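Local coordinates for solute-binding protein Csal_2479 (Chromohalobacter salexigens, PDB 4P1L) that binds D-glucuronate and probably delivers it to a TRAP transport system for uptake into the cytoplasm, at residues 96-108 against 293-307. Residues are numbered along the deposited sequence; the frame is centred on the assembly and turned at random. Where two conformers were deposited one is given.
Sequences VPAANVLSLPFIF and KSAFQAKMQPIYDQF
Leu104, Pro105 and Phe106 pack against Tyr304, Met300 and Gln297 in a largely apolar contact that ties the loop between strand 84-88 and helix 111-118 to two short helices near the C-terminus. One hydrogen bond joins them: Tyr304 OH donates to Pro105 O at 2.7 Å, approaching from above the carbonyl plane, 41° out of it. The acceptor is the carbonyl between the two central residues of the type II turn Leu104-Ile107, whose third residue, Phe106, has a positive phi of 64°. Leu104 CB lies over a face of the tyrosine ring, 4.2 Å from its centroid, and Ile107 CB rests 3.5 Å from Tyr304 OH. A phenylalanine in place of Tyr304 would probably leave Pro105 O without this donor and the turn less firmly tied to helix 301-310. Gln297 CB sits over a face of the Phe106 ring, 4.1 Å from its centroid, and with CG anti to the backbone N (chi1 180°) the extended chain carries its amide alongside Phe106 CB, nearly parallel to the ring, while Met300 CG comes to the ring edge. Selenomethionine Met300 bends so that SE touches Pro105 CB at 3.8 Å. At the other end, Asn100 CB meets Phe307 CE1 at 3.6 Å and Val101 CG2 meets Phe307 CE2 at 3.7 Å, with the Leu104 methyls beside the ring. Asn100 OD1 turns to Asn171, and Lys293 forms a salt bridge with Glu228. Helix 315-323 packs on Val101, Ile107 and Tyr304, helix 172-181 borders Met300 and Ile303, and Phe106 shares backbone hydrogen bonding with His229 in strand 223-230.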
# COMPACT_ATOMS: atom_id res chain seq x y z
N VAL A 96 11.14 2.47 -8.44
CA VAL A 96 10.67 2.08 -9.77
C VAL A 96 9.80 3.19 -10.34
O VAL A 96 8.68 3.39 -9.90
CB VAL A 96 9.80 0.82 -9.72
CG1 VAL A 96 9.37 0.41 -11.13
CG2 VAL A 96 10.50 -0.31 -9.03
N PRO A 97 10.32 3.92 -11.34
CA PRO A 97 9.59 5.12 -11.79
C PRO A 97 8.11 4.89 -12.13
O PRO A 97 7.27 5.68 -11.68
CB PRO A 97 10.40 5.57 -13.00
CG PRO A 97 11.80 5.18 -12.64
CD PRO A 97 11.68 3.86 -11.89
N ALA A 98 7.79 3.84 -12.87
CA ALA A 98 6.41 3.55 -13.26
C ALA A 98 5.49 3.36 -12.08
O ALA A 98 4.30 3.70 -12.15
CB ALA A 98 6.35 2.29 -14.17
N ALA A 99 6.03 2.83 -10.98
CA ALA A 99 5.23 2.61 -9.78
C ALA A 99 4.70 3.91 -9.21
O ALA A 99 3.66 3.89 -8.54
CB ALA A 99 6.04 1.83 -8.71
N ASN A 100 5.37 5.04 -9.46
CA ASN A 100 4.87 6.32 -8.94
C ASN A 100 3.48 6.67 -9.47
O ASN A 100 2.76 7.44 -8.84
CB ASN A 100 5.80 7.48 -9.26
CG ASN A 100 6.91 7.61 -8.26
OD1 ASN A 100 6.66 7.67 -7.06
ND2 ASN A 100 8.15 7.59 -8.74
N VAL A 101 3.11 6.12 -10.62
CA VAL A 101 1.79 6.41 -11.17
C VAL A 101 0.70 6.02 -10.17
O VAL A 101 -0.31 6.70 -10.06
CB VAL A 101 1.58 5.66 -12.51
CG1 VAL A 101 0.13 5.76 -12.97
CG2 VAL A 101 2.52 6.24 -13.57
N LEU A 102 0.94 4.94 -9.42
CA LEU A 102 -0.03 4.42 -8.48
C LEU A 102 -0.20 5.31 -7.26
O LEU A 102 -1.16 5.17 -6.52
CB LEU A 102 0.38 3.01 -8.02
CG LEU A 102 0.49 2.01 -9.15
CD1 LEU A 102 1.09 0.68 -8.60
CD2 LEU A 102 -0.85 1.79 -9.85
N SER A 103 0.75 6.21 -7.06
CA SER A 103 0.71 7.16 -5.94
C SER A 103 0.14 8.50 -6.35
O SER A 103 0.11 9.43 -5.54
CB SER A 103 2.11 7.35 -5.36
OG SER A 103 2.49 6.19 -4.65
N LEU A 104 -0.34 8.62 -7.58
CA LEU A 104 -1.08 9.82 -7.93
C LEU A 104 -2.42 9.80 -7.20
O LEU A 104 -3.17 8.82 -7.31
CB LEU A 104 -1.23 9.94 -9.46
CG LEU A 104 0.05 10.23 -10.26
CD1 LEU A 104 -0.14 9.97 -11.77
CD2 LEU A 104 0.51 11.70 -10.05
N PRO A 105 -2.71 10.85 -6.42
CA PRO A 105 -3.95 10.86 -5.64
C PRO A 105 -5.19 10.73 -6.52
O PRO A 105 -5.28 11.35 -7.58
CB PRO A 105 -3.91 12.22 -4.91
CG PRO A 105 -2.44 12.53 -4.81
CD PRO A 105 -1.86 12.02 -6.12
N PHE A 106 -6.14 9.91 -6.08
CA PHE A 106 -7.41 9.72 -6.80
C PHE A 106 -7.29 9.09 -8.19
O PHE A 106 -8.22 9.16 -8.98
CB PHE A 106 -8.18 11.07 -6.89
CG PHE A 106 -8.46 11.69 -5.55
CD1 PHE A 106 -9.52 11.24 -4.77
CD2 PHE A 106 -7.65 12.71 -5.04
CE1 PHE A 106 -9.78 11.80 -3.54
CE2 PHE A 106 -7.92 13.26 -3.79
CZ PHE A 106 -8.96 12.81 -3.05
N ILE A 107 -6.17 8.45 -8.51
CA ILE A 107 -6.06 7.88 -9.84
C ILE A 107 -7.07 6.74 -10.04
O ILE A 107 -7.57 6.54 -11.14
CB ILE A 107 -4.63 7.45 -10.20
CG1 ILE A 107 -4.57 7.23 -11.71
CG2 ILE A 107 -4.16 6.25 -9.37
CD1 ILE A 107 -3.19 7.15 -12.25
N PHE A 108 -7.35 5.99 -8.97
CA PHE A 108 -8.37 4.93 -9.00
C PHE A 108 -9.67 5.45 -8.37
O PHE A 108 -9.63 6.13 -7.35
CB PHE A 108 -7.91 3.68 -8.25
CG PHE A 108 -6.74 2.98 -8.87
CD1 PHE A 108 -6.87 2.37 -10.12
CD2 PHE A 108 -5.51 2.97 -8.24
CE1 PHE A 108 -5.80 1.74 -10.70
CE2 PHE A 108 -4.44 2.34 -8.82
CZ PHE A 108 -4.58 1.74 -10.07
N LYS A 293 -15.43 14.98 -2.27
CA LYS A 293 -14.14 14.41 -2.62
C LYS A 293 -13.59 15.04 -3.89
O LYS A 293 -12.37 15.21 -4.05
CB LYS A 293 -14.25 12.88 -2.74
CG LYS A 293 -14.24 12.14 -1.40
CD LYS A 293 -14.64 10.65 -1.54
CE LYS A 293 -13.69 9.88 -2.46
NZ LYS A 293 -14.05 8.40 -2.56
N SER A 294 -14.48 15.46 -4.78
CA SER A 294 -14.03 16.08 -6.02
C SER A 294 -13.29 17.42 -5.76
O SER A 294 -12.43 17.84 -6.57
CB SER A 294 -15.20 16.26 -6.98
OG SER A 294 -15.88 17.45 -6.71
N ALA A 295 -13.57 18.07 -4.63
CA ALA A 295 -12.86 19.32 -4.30
C ALA A 295 -11.41 19.03 -3.92
O ALA A 295 -10.50 19.84 -4.20
CB ALA A 295 -13.57 20.09 -3.17
N PHE A 296 -11.17 17.88 -3.30
CA PHE A 296 -9.82 17.48 -2.97
C PHE A 296 -9.10 17.07 -4.23
O PHE A 296 -7.97 17.47 -4.45
CB PHE A 296 -9.84 16.29 -2.01
CG PHE A 296 -10.13 16.67 -0.59
CD1 PHE A 296 -11.45 16.79 -0.16
CD2 PHE A 296 -9.11 16.88 0.30
CE1 PHE A 296 -11.73 17.13 1.14
CE2 PHE A 296 -9.39 17.22 1.60
CZ PHE A 296 -10.71 17.36 2.01
N GLN A 297 -9.79 16.30 -5.06
CA GLN A 297 -9.21 15.83 -6.30
C GLN A 297 -8.84 16.99 -7.22
O GLN A 297 -7.79 16.96 -7.87
CB GLN A 297 -10.21 14.91 -7.00
CG GLN A 297 -9.73 14.36 -8.33
CD GLN A 297 -10.65 13.26 -8.86
OE1 GLN A 297 -11.77 13.08 -8.37
NE2 GLN A 297 -10.19 12.53 -9.87
N ALA A 298 -9.69 18.02 -7.28
CA ALA A 298 -9.42 19.14 -8.18
C ALA A 298 -8.10 19.80 -7.79
O ALA A 298 -7.33 20.25 -8.66
CB ALA A 298 -10.55 20.14 -8.15
N LYS A 299 -7.81 19.85 -6.50
CA LYS A 299 -6.56 20.45 -6.04
C LYS A 299 -5.30 19.66 -6.42
O LYS A 299 -4.18 20.16 -6.27
CB LYS A 299 -6.60 20.64 -4.52
CG LYS A 299 -7.48 21.82 -4.11
CD LYS A 299 -7.32 22.08 -2.65
CE LYS A 299 -7.41 23.57 -2.32
NZ LYS A 299 -8.73 24.11 -2.68
N MSE A 300 -5.47 18.42 -6.88
CA MSE A 300 -4.34 17.57 -7.23
C MSE A 300 -3.79 17.79 -8.64
O MSE A 300 -2.75 17.24 -9.00
CB MSE A 300 -4.71 16.09 -7.08
CG MSE A 300 -5.34 15.75 -5.74
SE MSE A 300 -4.07 15.96 -4.23
CE MSE A 300 -4.52 17.72 -3.62
N GLN A 301 -4.48 18.60 -9.45
CA GLN A 301 -4.08 18.80 -10.84
C GLN A 301 -2.59 19.13 -11.06
O GLN A 301 -1.95 18.56 -11.97
CB GLN A 301 -4.95 19.89 -11.49
CG GLN A 301 -4.79 19.96 -13.01
CD GLN A 301 -5.28 18.70 -13.69
OE1 GLN A 301 -6.42 18.27 -13.51
NE2 GLN A 301 -4.40 18.07 -14.47
N PRO A 302 -2.01 20.02 -10.24
CA PRO A 302 -0.60 20.37 -10.45
C PRO A 302 0.31 19.17 -10.28
O PRO A 302 1.37 19.11 -10.90
CB PRO A 302 -0.31 21.39 -9.34
CG PRO A 302 -1.65 21.98 -9.02
CD PRO A 302 -2.63 20.85 -9.19
N ILE A 303 -0.10 18.23 -9.42
CA ILE A 303 0.67 17.01 -9.20
C ILE A 303 0.71 16.17 -10.48
O ILE A 303 1.77 15.67 -10.91
CB ILE A 303 0.10 16.21 -8.00
CG1 ILE A 303 0.18 17.09 -6.74
CG2 ILE A 303 0.89 14.96 -7.79
CD1 ILE A 303 -0.36 16.41 -5.46
N TYR A 304 -0.44 16.03 -11.12
CA TYR A 304 -0.53 15.26 -12.35
C TYR A 304 0.24 15.96 -13.46
O TYR A 304 0.99 15.32 -14.20
CB TYR A 304 -1.99 15.07 -12.76
CG TYR A 304 -2.75 13.96 -12.04
CD1 TYR A 304 -3.17 14.10 -10.73
CD2 TYR A 304 -3.07 12.79 -12.71
CE1 TYR A 304 -3.89 13.08 -10.09
CE2 TYR A 304 -3.77 11.77 -12.09
CZ TYR A 304 -4.17 11.91 -10.79
OH TYR A 304 -4.90 10.91 -10.19
N ASP A 305 0.06 17.28 -13.59
CA ASP A 305 0.74 18.05 -14.63
C ASP A 305 2.27 17.91 -14.53
O ASP A 305 2.97 17.68 -15.53
CB ASP A 305 0.37 19.54 -14.55
CG ASP A 305 -1.09 19.83 -14.87
OD1 ASP A 305 -1.82 18.95 -15.36
OD2 ASP A 305 -1.50 20.98 -14.61
N GLN A 306 2.78 18.06 -13.30
CA GLN A 306 4.22 18.02 -13.07
C GLN A 306 4.71 16.61 -13.36
O GLN A 306 5.78 16.43 -13.90
CB GLN A 306 4.58 18.44 -11.63
CG GLN A 306 6.03 18.12 -11.22
CD GLN A 306 6.35 18.34 -9.74
OE1 GLN A 306 5.69 19.13 -9.06
NE2 GLN A 306 7.34 17.60 -9.22
N PHE A 307 3.92 15.61 -12.97
CA PHE A 307 4.31 14.23 -13.14
C PHE A 307 4.49 13.87 -14.61
O PHE A 307 5.51 13.29 -14.99
CB PHE A 307 3.33 13.26 -12.48
CG PHE A 307 3.81 11.84 -12.53
CD1 PHE A 307 4.70 11.38 -11.57
CD2 PHE A 307 3.43 10.99 -13.57
CE1 PHE A 307 5.19 10.07 -11.61
CE2 PHE A 307 3.90 9.67 -13.62
CZ PHE A 307 4.79 9.23 -12.64